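Local coordinates for AgaA (Rhizobium radiobacter, PDB 6HLX), which binds the opine agropinic acid as the periplasmic binding protein of an ABC transporter, for import into the bacterium, at residues 232-243 with 447-458. Numbering follows the deposited sequence. Where two conformers were deposited one is given.
Sequences QLLRNTGPFMGL and VYFMWREQNYAV. With G9Z (agropinic acid), chain E; EDO (1,2-ethanediol), chain B.
Glu453 OE2 is gripped twice: Arg235 NH1 reaches it across the contact at 2.8 Å in a salt bridge whose hydrogen bond is weak, its N-H...O angle only 127°, and Asn455 ND2 comes to its anti lone pair at 3.1 Å. The carboxylate stands perpendicular to the guanidinium plane, meeting it at the edge, while Leu233 CD2 covers one guanidinium face.

Further along, Pro239 CB sits over the centre of the Arg452 guanidinium, and Met241 SD takes a weak bond from NH1 at its edge (3.4 Å). Extended from CG to NE, Arg452 carries its guanidinium out to the agropinic acid carboxylate, NH2 to O at 2.7 Å and NH1 to OXT at 2.9 Å. From the second shell, Gln454 OE1 accepts from both NE and NH2 in the guanidinium plane, which should hold the Arg452 guanidinium against rotation.

Phe240 takes the edge of Tyr448 on one face, a T-shaped pair with planes at 88°. Beside it, Phe449 N and, weakly, Met450 N share Met241 O in a classic beta bulge.

The two connections side by side, 235-239 and 452-455, are consistent with the interdomain hinge of periplasmic binding proteins, running from the sheet of 231-234 and 456-459 to that of 240-245 and 446-451, with helix 222-227 packing on Leu233 and helix 333-347 on Met241.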
ATOM      1  N   GLN A 232      10.047  -4.617  22.205  1.00 24.55           N
ATOM      2  CA  GLN A 232      10.707  -3.496  21.533  1.00 24.78           C
ATOM      3  C   GLN A 232       9.738  -2.978  20.483  1.00 27.67           C
ATOM      4  O   GLN A 232       9.128  -3.769  19.766  1.00 27.06           O
ATOM      5  CB  GLN A 232      12.000  -3.995  20.857  1.00 27.12           C
ATOM      6  CG  GLN A 232      12.705  -2.962  19.947  1.00 37.30           C
ATOM      7  CD  GLN A 232      13.937  -3.476  19.208  1.00 52.34           C
ATOM      8  OE1 GLN A 232      14.188  -4.684  19.090  1.00 41.97           O
ATOM      9  NE2 GLN A 232      14.743  -2.555  18.682  1.00 40.86           N
ATOM     10  N   LEU A 233       9.618  -1.657  20.377  1.00 22.90           N
ATOM     11  CA  LEU A 233       8.780  -1.036  19.365  1.00 22.51           C
ATOM     12  C   LEU A 233       9.683  -0.626  18.179  1.00 26.79           C
ATOM     13  O   LEU A 233      10.758  -0.055  18.403  1.00 28.56           O
ATOM     14  CB  LEU A 233       8.118   0.199  19.993  1.00 22.45           C
ATOM     15  CG  LEU A 233       7.019   0.836  19.180  1.00 25.89           C
ATOM     16  CD1 LEU A 233       5.739  -0.018  19.213  1.00 24.22           C
ATOM     17  CD2 LEU A 233       6.725   2.224  19.702  1.00 27.49           C
ATOM     18  N   LEU A 234       9.261  -0.923  16.932  1.00 20.79           N
ATOM     19  CA  LEU A 234       9.991  -0.557  15.706  1.00 21.16           C
ATOM     20  C   LEU A 234       9.150   0.524  15.044  1.00 26.66           C
ATOM     21  O   LEU A 234       8.045   0.245  14.571  1.00 23.11           O
ATOM     22  CB  LEU A 234      10.163  -1.759  14.772  1.00 21.29           C
ATOM     23  CG  LEU A 234      10.853  -3.011  15.383  1.00 26.61           C
ATOM     24  CD1 LEU A 234      10.921  -4.121  14.359  1.00 26.73           C
ATOM     25  CD2 LEU A 234      12.251  -2.690  15.903  1.00 28.90           C
ATOM     26  N   ARG A 235       9.652   1.772  15.059  1.00 28.87           N
ATOM     27  CA  ARG A 235       8.901   2.955  14.603  1.00 29.89           C
ATOM     28  C   ARG A 235       8.992   3.312  13.116  1.00 32.76           C
ATOM     29  O   ARG A 235       9.957   2.984  12.410  1.00 31.08           O
ATOM     30  CB  ARG A 235       9.288   4.187  15.431  1.00 32.70           C
ATOM     31  CG  ARG A 235       8.872   4.085  16.906  1.00 35.15           C
ATOM     32  CD  ARG A 235       8.278   5.387  17.463  1.00 54.40           C
ATOM     33  NE  ARG A 235       8.306   5.429  18.934  1.00 64.18           N
ATOM     34  CZ  ARG A 235       7.263   5.700  19.721  1.00 76.42           C
ATOM     35  NH1 ARG A 235       6.071   5.955  19.196  1.00 60.75           N
ATOM     36  NH2 ARG A 235       7.400   5.697  21.042  1.00 62.27           N
ATOM     37  N   ASN A 236       7.946   4.024  12.650  1.00 27.52           N
ATOM     38  CA  ASN A 236       7.836   4.547  11.295  1.00 26.86           C
ATOM     39  C   ASN A 236       6.745   5.609  11.359  1.00 28.24           C
ATOM     40  O   ASN A 236       5.839   5.490  12.188  1.00 24.49           O
ATOM     41  CB  ASN A 236       7.447   3.429  10.294  1.00 26.08           C
ATOM     42  CG  ASN A 236       7.044   3.892   8.892  1.00 38.99           C
ATOM     43  OD1 ASN A 236       5.889   4.244   8.629  1.00 32.36           O
ATOM     44  ND2 ASN A 236       7.962   3.860   7.940  1.00 28.76           N
ATOM     45  N   THR A 237       6.839   6.641  10.499  1.00 27.90           N
ATOM     46  CA  THR A 237       5.836   7.719  10.356  1.00 27.76           C
ATOM     47  C   THR A 237       5.532   7.970   8.863  1.00 34.60           C
ATOM     48  O   THR A 237       5.443   9.135   8.430  1.00 37.44           O
ATOM     49  CB  THR A 237       6.324   9.022  10.972  1.00 33.48           C
ATOM     50  OG1 THR A 237       7.567   9.355  10.352  1.00 40.44           O
ATOM     51  CG2 THR A 237       6.428   8.963  12.464  1.00 29.33           C
ATOM     52  N   GLY A 238       5.312   6.893   8.122  1.00 26.46           N
ATOM     53  CA  GLY A 238       5.094   6.920   6.676  1.00 23.49           C
ATOM     54  C   GLY A 238       3.691   7.167   6.159  1.00 23.76           C
ATOM     55  O   GLY A 238       3.538   7.971   5.231  1.00 22.82           O
ATOM     56  N   PRO A 239       2.653   6.479   6.682  1.00 18.77           N
ATOM     57  CA  PRO A 239       1.315   6.648   6.088  1.00 18.16           C
ATOM     58  C   PRO A 239       0.603   7.918   6.487  1.00 20.88           C
ATOM     59  O   PRO A 239       0.949   8.567   7.474  1.00 20.12           O
ATOM     60  CB  PRO A 239       0.528   5.406   6.564  1.00 19.26           C
ATOM     61  CG  PRO A 239       1.574   4.471   7.236  1.00 22.53           C
ATOM     62  CD  PRO A 239       2.630   5.438   7.739  1.00 19.83           C
ATOM     63  N   PHE A 240      -0.424   8.248   5.710  1.00 19.01           N
ATOM     64  CA  PHE A 240      -1.279   9.397   5.996  1.00 17.88           C
ATOM     65  C   PHE A 240      -2.738   8.905   6.115  1.00 22.25           C
ATOM     66  O   PHE A 240      -3.086   7.815   5.616  1.00 22.23           O
ATOM     67  CB  PHE A 240      -1.159  10.481   4.893  1.00 19.30           C
ATOM     68  CG  PHE A 240      -1.208   9.947   3.475  1.00 19.87           C
ATOM     69  CD1 PHE A 240      -2.414   9.527   2.907  1.00 20.13           C
ATOM     70  CD2 PHE A 240      -0.056   9.875   2.702  1.00 20.98           C
ATOM     71  CE1 PHE A 240      -2.451   9.005   1.603  1.00 21.56           C
ATOM     72  CE2 PHE A 240      -0.100   9.374   1.388  1.00 21.77           C
ATOM     73  CZ  PHE A 240      -1.295   8.932   0.851  1.00 19.79           C
ATOM     74  N   MET A 241      -3.576   9.717   6.757  1.00 20.07           N
ATOM     75  CA  MET A 241      -5.027   9.518   6.869  1.00 18.42           C
ATOM     76  C   MET A 241      -5.693  10.617   6.060  1.00 21.67           C
ATOM     77  O   MET A 241      -5.295  11.779   6.145  1.00 22.03           O
ATOM     78  CB  MET A 241      -5.536   9.601   8.327  1.00 20.02           C
ATOM     79  CG  MET A 241      -4.987   8.499   9.235  1.00 22.53           C
ATOM     80  SD  MET A 241      -5.379   6.832   8.688  1.00 23.45           S
ATOM     81  CE  MET A 241      -7.136   6.825   8.888  1.00 22.23           C
ATOM     82  N   GLY A 242      -6.746  10.271   5.337  1.00 20.68           N
ATOM     83  CA  GLY A 242      -7.471  11.253   4.531  1.00 20.44           C
ATOM     84  C   GLY A 242      -8.756  10.675   3.990  1.00 21.88           C
ATOM     85  O   GLY A 242      -9.341   9.782   4.610  1.00 20.18           O
ATOM     86  N   LEU A 243      -9.220  11.197   2.843  1.00 18.97           N
ATOM     87  CA  LEU A 243     -10.452  10.705   2.235  1.00 19.14           C
ATOM     88  C   LEU A 243     -10.288  10.544   0.738  1.00 22.28           C
ATOM     89  O   LEU A 243      -9.677  11.398   0.088  1.00 21.89           O
ATOM     90  CB  LEU A 243     -11.600  11.720   2.479  1.00 19.74           C
ATOM     91  CG  LEU A 243     -12.122  11.863   3.919  1.00 22.87           C
ATOM     92  CD1 LEU A 243     -12.961  13.124   4.055  1.00 23.46           C
ATOM     93  CD2 LEU A 243     -12.984  10.631   4.325  1.00 23.34           C
ATOM     94  N   VAL A 447      -8.276  14.381  -0.180  1.00 20.44           N
ATOM     95  CA  VAL A 447      -8.153  15.287   0.966  1.00 20.11           C
ATOM     96  C   VAL A 447      -7.311  14.551   2.005  1.00 23.37           C
ATOM     97  O   VAL A 447      -7.495  13.336   2.211  1.00 22.44           O
ATOM     98  CB  VAL A 447      -9.539  15.737   1.487  1.00 23.19           C
ATOM     99  CG1 VAL A 447      -9.447  16.251   2.918  1.00 23.95           C
ATOM    100  CG2 VAL A 447     -10.143  16.804   0.563  1.00 22.68           C
ATOM    101  N   TYR A 448      -6.359  15.275   2.650  1.00 19.97           N
ATOM    102  CA  TYR A 448      -5.448  14.641   3.610  1.00 20.32           C
ATOM    103  C   TYR A 448      -5.545  15.341   4.954  1.00 25.18           C
ATOM    104  O   TYR A 448      -5.627  16.574   5.001  1.00 25.17           O
ATOM    105  CB  TYR A 448      -3.998  14.730   3.098  1.00 21.69           C
ATOM    106  CG  TYR A 448      -3.813  14.218   1.689  1.00 20.49           C
ATOM    107  CD1 TYR A 448      -3.927  15.074   0.595  1.00 21.56           C
ATOM    108  CD2 TYR A 448      -3.452  12.891   1.449  1.00 20.55           C
ATOM    109  CE1 TYR A 448      -3.757  14.608  -0.709  1.00 22.67           C
ATOM    110  CE2 TYR A 448      -3.258  12.420   0.150  1.00 20.91           C
ATOM    111  CZ  TYR A 448      -3.388  13.292  -0.923  1.00 25.26           C
ATOM    112  OH  TYR A 448      -3.187  12.852  -2.205  1.00 23.36           O
ATOM    113  N   PHE A 449      -5.477  14.555   6.046  1.00 21.17           N
ATOM    114  CA  PHE A 449      -5.627  15.130   7.377  1.00 22.09           C
ATOM    115  C   PHE A 449      -4.429  15.025   8.272  1.00 23.88           C
ATOM    116  O   PHE A 449      -4.198  15.956   9.043  1.00 24.35           O
ATOM    117  CB  PHE A 449      -6.835  14.498   8.093  1.00 23.57           C
ATOM    118  CG  PHE A 449      -8.156  14.818   7.424  1.00 25.36           C
ATOM    119  CD1 PHE A 449      -8.472  16.124   7.058  1.00 28.44           C
ATOM    120  CD2 PHE A 449      -9.073  13.806   7.144  1.00 28.16           C
ATOM    121  CE1 PHE A 449      -9.701  16.418   6.435  1.00 30.25           C
ATOM    122  CE2 PHE A 449     -10.297  14.102   6.527  1.00 30.74           C
ATOM    123  CZ  PHE A 449     -10.594  15.399   6.172  1.00 29.21           C
ATOM    124  N   MET A 450      -3.688  13.897   8.223  1.00 20.76           N
ATOM    125  CA  MET A 450      -2.571  13.728   9.148  0.50 20.77           C
ATOM    126  C   MET A 450      -1.588  12.662   8.711  1.00 23.47           C
ATOM    127  O   MET A 450      -1.963  11.759   7.951  1.00 21.22           O
ATOM    128  CB  MET A 450      -3.112  13.337  10.544  0.50 22.95           C
ATOM    129  CG  MET A 450      -3.862  12.011  10.546  0.50 25.74           C
ATOM    130  SD  MET A 450      -4.299  11.413  12.172  0.50 29.57           S
ATOM    131  CE  MET A 450      -2.685  10.792  12.740  0.50 25.70           C
ATOM    132  N   TRP A 451      -0.354  12.748   9.229  1.00 20.95           N
ATOM    133  CA  TRP A 451       0.678  11.720   9.046  1.00 20.38           C
ATOM    134  C   TRP A 451       0.523  10.869  10.308  1.00 25.30           C
ATOM    135  O   TRP A 451       0.394  11.424  11.423  1.00 25.89           O
ATOM    136  CB  TRP A 451       2.090  12.317   9.087  1.00 20.01           C
ATOM    137  CG  TRP A 451       2.423  13.167   7.913  1.00 21.62           C
ATOM    138  CD1 TRP A 451       2.583  14.521   7.903  1.00 25.19           C
ATOM    139  CD2 TRP A 451       2.634  12.722   6.561  1.00 21.31           C
ATOM    140  NE1 TRP A 451       2.911  14.949   6.633  1.00 24.81           N
ATOM    141  CE2 TRP A 451       2.967  13.863   5.795  1.00 24.69           C
ATOM    142  CE3 TRP A 451       2.641  11.459   5.939  1.00 22.64           C
ATOM    143  CZ2 TRP A 451       3.237  13.791   4.426  1.00 24.47           C
ATOM    144  CZ3 TRP A 451       2.947  11.381   4.582  1.00 23.23           C
ATOM    145  CH2 TRP A 451       3.230  12.541   3.840  1.00 23.80           C
ATOM    146  N   ARG A 452       0.536   9.551  10.168  1.00 21.82           N
ATOM    147  CA  ARG A 452       0.390   8.702  11.363  1.00 22.04           C
ATOM    148  C   ARG A 452       1.643   7.865  11.619  1.00 25.24           C
ATOM    149  O   ARG A 452       2.420   7.606  10.693  1.00 24.15           O
ATOM    150  CB  ARG A 452      -0.836   7.768  11.234  1.00 25.19           C
ATOM    151  CG  ARG A 452      -0.666   6.666  10.184  1.00 28.02           C
ATOM    152  CD  ARG A 452      -1.879   5.746  10.100  1.00 27.74           C
ATOM    153  NE  ARG A 452      -1.500   4.398   9.670  1.00 25.51           N
ATOM    154  CZ  ARG A 452      -2.173   3.672   8.781  1.00 27.10           C
ATOM    155  NH1 ARG A 452      -3.261   4.164   8.197  1.00 24.24           N
ATOM    156  NH2 ARG A 452      -1.782   2.440   8.491  1.00 21.48           N
ATOM    157  N   GLU A 453       1.784   7.361  12.850  1.00 22.31           N
ATOM    158  CA  GLU A 453       2.852   6.397  13.154  1.00 22.36           C
ATOM    159  C   GLU A 453       2.358   5.014  12.694  1.00 25.91           C
ATOM    160  O   GLU A 453       1.158   4.709  12.787  1.00 26.90           O
ATOM    161  CB  GLU A 453       3.113   6.331  14.662  1.00 24.35           C
ATOM    162  CG  GLU A 453       3.735   7.607  15.205  1.00 31.31           C
ATOM    163  CD  GLU A 453       4.277   7.466  16.611  1.00 43.74           C
ATOM    164  OE1 GLU A 453       4.749   8.485  17.163  1.00 36.80           O
ATOM    165  OE2 GLU A 453       4.230   6.343  17.165  1.00 34.37           O
ATOM    166  N   GLN A 454       3.278   4.179  12.217  1.00 21.44           N
ATOM    167  CA  GLN A 454       2.968   2.818  11.768  1.00 19.38           C
ATOM    168  C   GLN A 454       4.041   1.966  12.419  1.00 23.75           C
ATOM    169  O   GLN A 454       5.206   2.006  12.014  1.00 25.03           O
ATOM    170  CB  GLN A 454       3.012   2.731  10.234  1.00 20.18           C
ATOM    171  CG  GLN A 454       2.681   1.318   9.704  1.00 23.72           C
ATOM    172  CD  GLN A 454       1.229   0.920   9.924  1.00 25.14           C
ATOM    173  OE1 GLN A 454       0.355   1.763  10.110  1.00 25.05           O
ATOM    174  NE2 GLN A 454       0.945  -0.372   9.894  1.00 27.15           N
ATOM    175  N   ASN A 455       3.673   1.276  13.502  1.00 19.48           N
ATOM    176  CA  ASN A 455       4.672   0.585  14.300  1.00 18.83           C
ATOM    177  C   ASN A 455       4.472  -0.916  14.329  1.00 22.90           C
ATOM    178  O   ASN A 455       3.338  -1.403  14.230  1.00 21.63           O
ATOM    179  CB  ASN A 455       4.607   1.130  15.743  1.00 21.92           C
ATOM    180  CG  ASN A 455       4.811   2.638  15.818  1.00 29.47           C
ATOM    181  OD1 ASN A 455       5.625   3.203  15.095  1.00 29.66           O
ATOM    182  ND2 ASN A 455       4.074   3.325  16.658  1.00 23.65           N
ATOM    183  N   TYR A 456       5.596  -1.636  14.455  1.00 20.07           N
ATOM    184  CA  TYR A 456       5.648  -3.077  14.717  1.00 20.19           C
ATOM    185  C   TYR A 456       6.154  -3.220  16.143  1.00 22.35           C
ATOM    186  O   TYR A 456       6.760  -2.291  16.708  1.00 22.44           O
ATOM    187  CB  TYR A 456       6.672  -3.798  13.808  1.00 20.06           C
ATOM    188  CG  TYR A 456       6.176  -3.976  12.393  1.00 20.24           C
ATOM    189  CD1 TYR A 456       6.306  -2.951  11.454  1.00 22.57           C
ATOM    190  CD2 TYR A 456       5.526  -5.145  12.000  1.00 20.54           C
ATOM    191  CE1 TYR A 456       5.844  -3.103  10.150  1.00 22.08           C
ATOM    192  CE2 TYR A 456       5.048  -5.305  10.699  1.00 19.78           C
ATOM    193  CZ  TYR A 456       5.206  -4.274   9.780  1.00 24.26           C
ATOM    194  OH  TYR A 456       4.711  -4.369   8.503  1.00 23.06           O
ATOM    195  N   ALA A 457       5.967  -4.409  16.710  1.00 19.50           N
ATOM    196  CA  ALA A 457       6.557  -4.697  18.005  1.00 19.10           C
ATOM    197  C   ALA A 457       7.104  -6.098  17.963  1.00 23.52           C
ATOM    198  O   ALA A 457       6.534  -6.966  17.294  1.00 21.95           O
ATOM    199  CB  ALA A 457       5.540  -4.556  19.115  1.00 20.14           C
ATOM    200  N   VAL A 458       8.273  -6.295  18.591  1.00 20.23           N
ATOM    201  CA  VAL A 458       8.919  -7.607  18.608  1.00 20.66           C
ATOM    202  C   VAL A 458       9.234  -8.002  20.035  1.00 26.05           C
ATOM    203  O   VAL A 458       9.393  -7.137  20.921  1.00 25.46           O
ATOM    204  CB  VAL A 458      10.192  -7.673  17.699  1.00 24.27           C
ATOM    205  CG1 VAL A 458       9.898  -7.180  16.275  1.00 23.50           C
ATOM    206  CG2 VAL A 458      11.368  -6.898  18.302  1.00 24.84           C
TER
HETATM  207  OAM G9Z E 604      -4.525  -2.974   4.855  1.00 19.83           O
HETATM  208  CAB G9Z E 604      -4.928  -2.062   5.591  1.00 20.73           C
HETATM  209  CAC G9Z E 604      -5.617  -2.304   6.797  1.00 21.35           C
HETATM  210  CB  G9Z E 604      -5.919  -0.901   7.409  1.00 20.86           C
HETATM  211  CA  G9Z E 604      -5.499   0.095   6.342  1.00 19.50           C
HETATM  212  C   G9Z E 604      -4.630   1.095   6.882  1.00 21.29           C
HETATM  213  O   G9Z E 604      -3.395   0.848   6.962  1.00 20.70           O
HETATM  214  N   G9Z E 604      -4.876  -0.755   5.275  1.00 18.24           N
HETATM  215  CAG G9Z E 604      -4.173  -0.204   4.053  1.00 18.29           C
HETATM  216  CAH G9Z E 604      -5.195   0.199   2.988  1.00 20.27           C
HETATM  217  OAP G9Z E 604      -5.971   1.261   3.542  1.00 20.84           O
HETATM  218  CAI G9Z E 604      -4.538   0.662   1.684  1.00 20.24           C
HETATM  219  OAQ G9Z E 604      -3.444  -0.234   1.362  1.00 19.16           O
HETATM  220  CAJ G9Z E 604      -5.542   0.615   0.483  1.00 19.85           C
HETATM  221  OAR G9Z E 604      -4.877   1.052  -0.716  1.00 20.34           O
HETATM  222  CAK G9Z E 604      -6.875   1.381   0.668  1.00 19.14           C
HETATM  223  OAT G9Z E 604      -7.791   1.012  -0.381  1.00 20.09           O
HETATM  224  CAL G9Z E 604      -6.679   2.903   0.743  1.00 19.08           C
HETATM  225  OAS G9Z E 604      -7.936   3.546   1.050  1.00 20.39           O
HETATM  226  OXT G9Z E 604      -5.149   2.171   7.288  1.00 20.87           O
HETATM  227  C1  EDO B 631       6.381  12.802   6.293  1.00 54.37           C
HETATM  228  O1  EDO B 631       6.542  11.514   6.852  1.00 57.14           O
HETATM  229  C2  EDO B 631       7.773  13.442   6.113  1.00 51.98           C
HETATM  230  O2  EDO B 631       7.605  14.751   5.625  1.00 48.38           O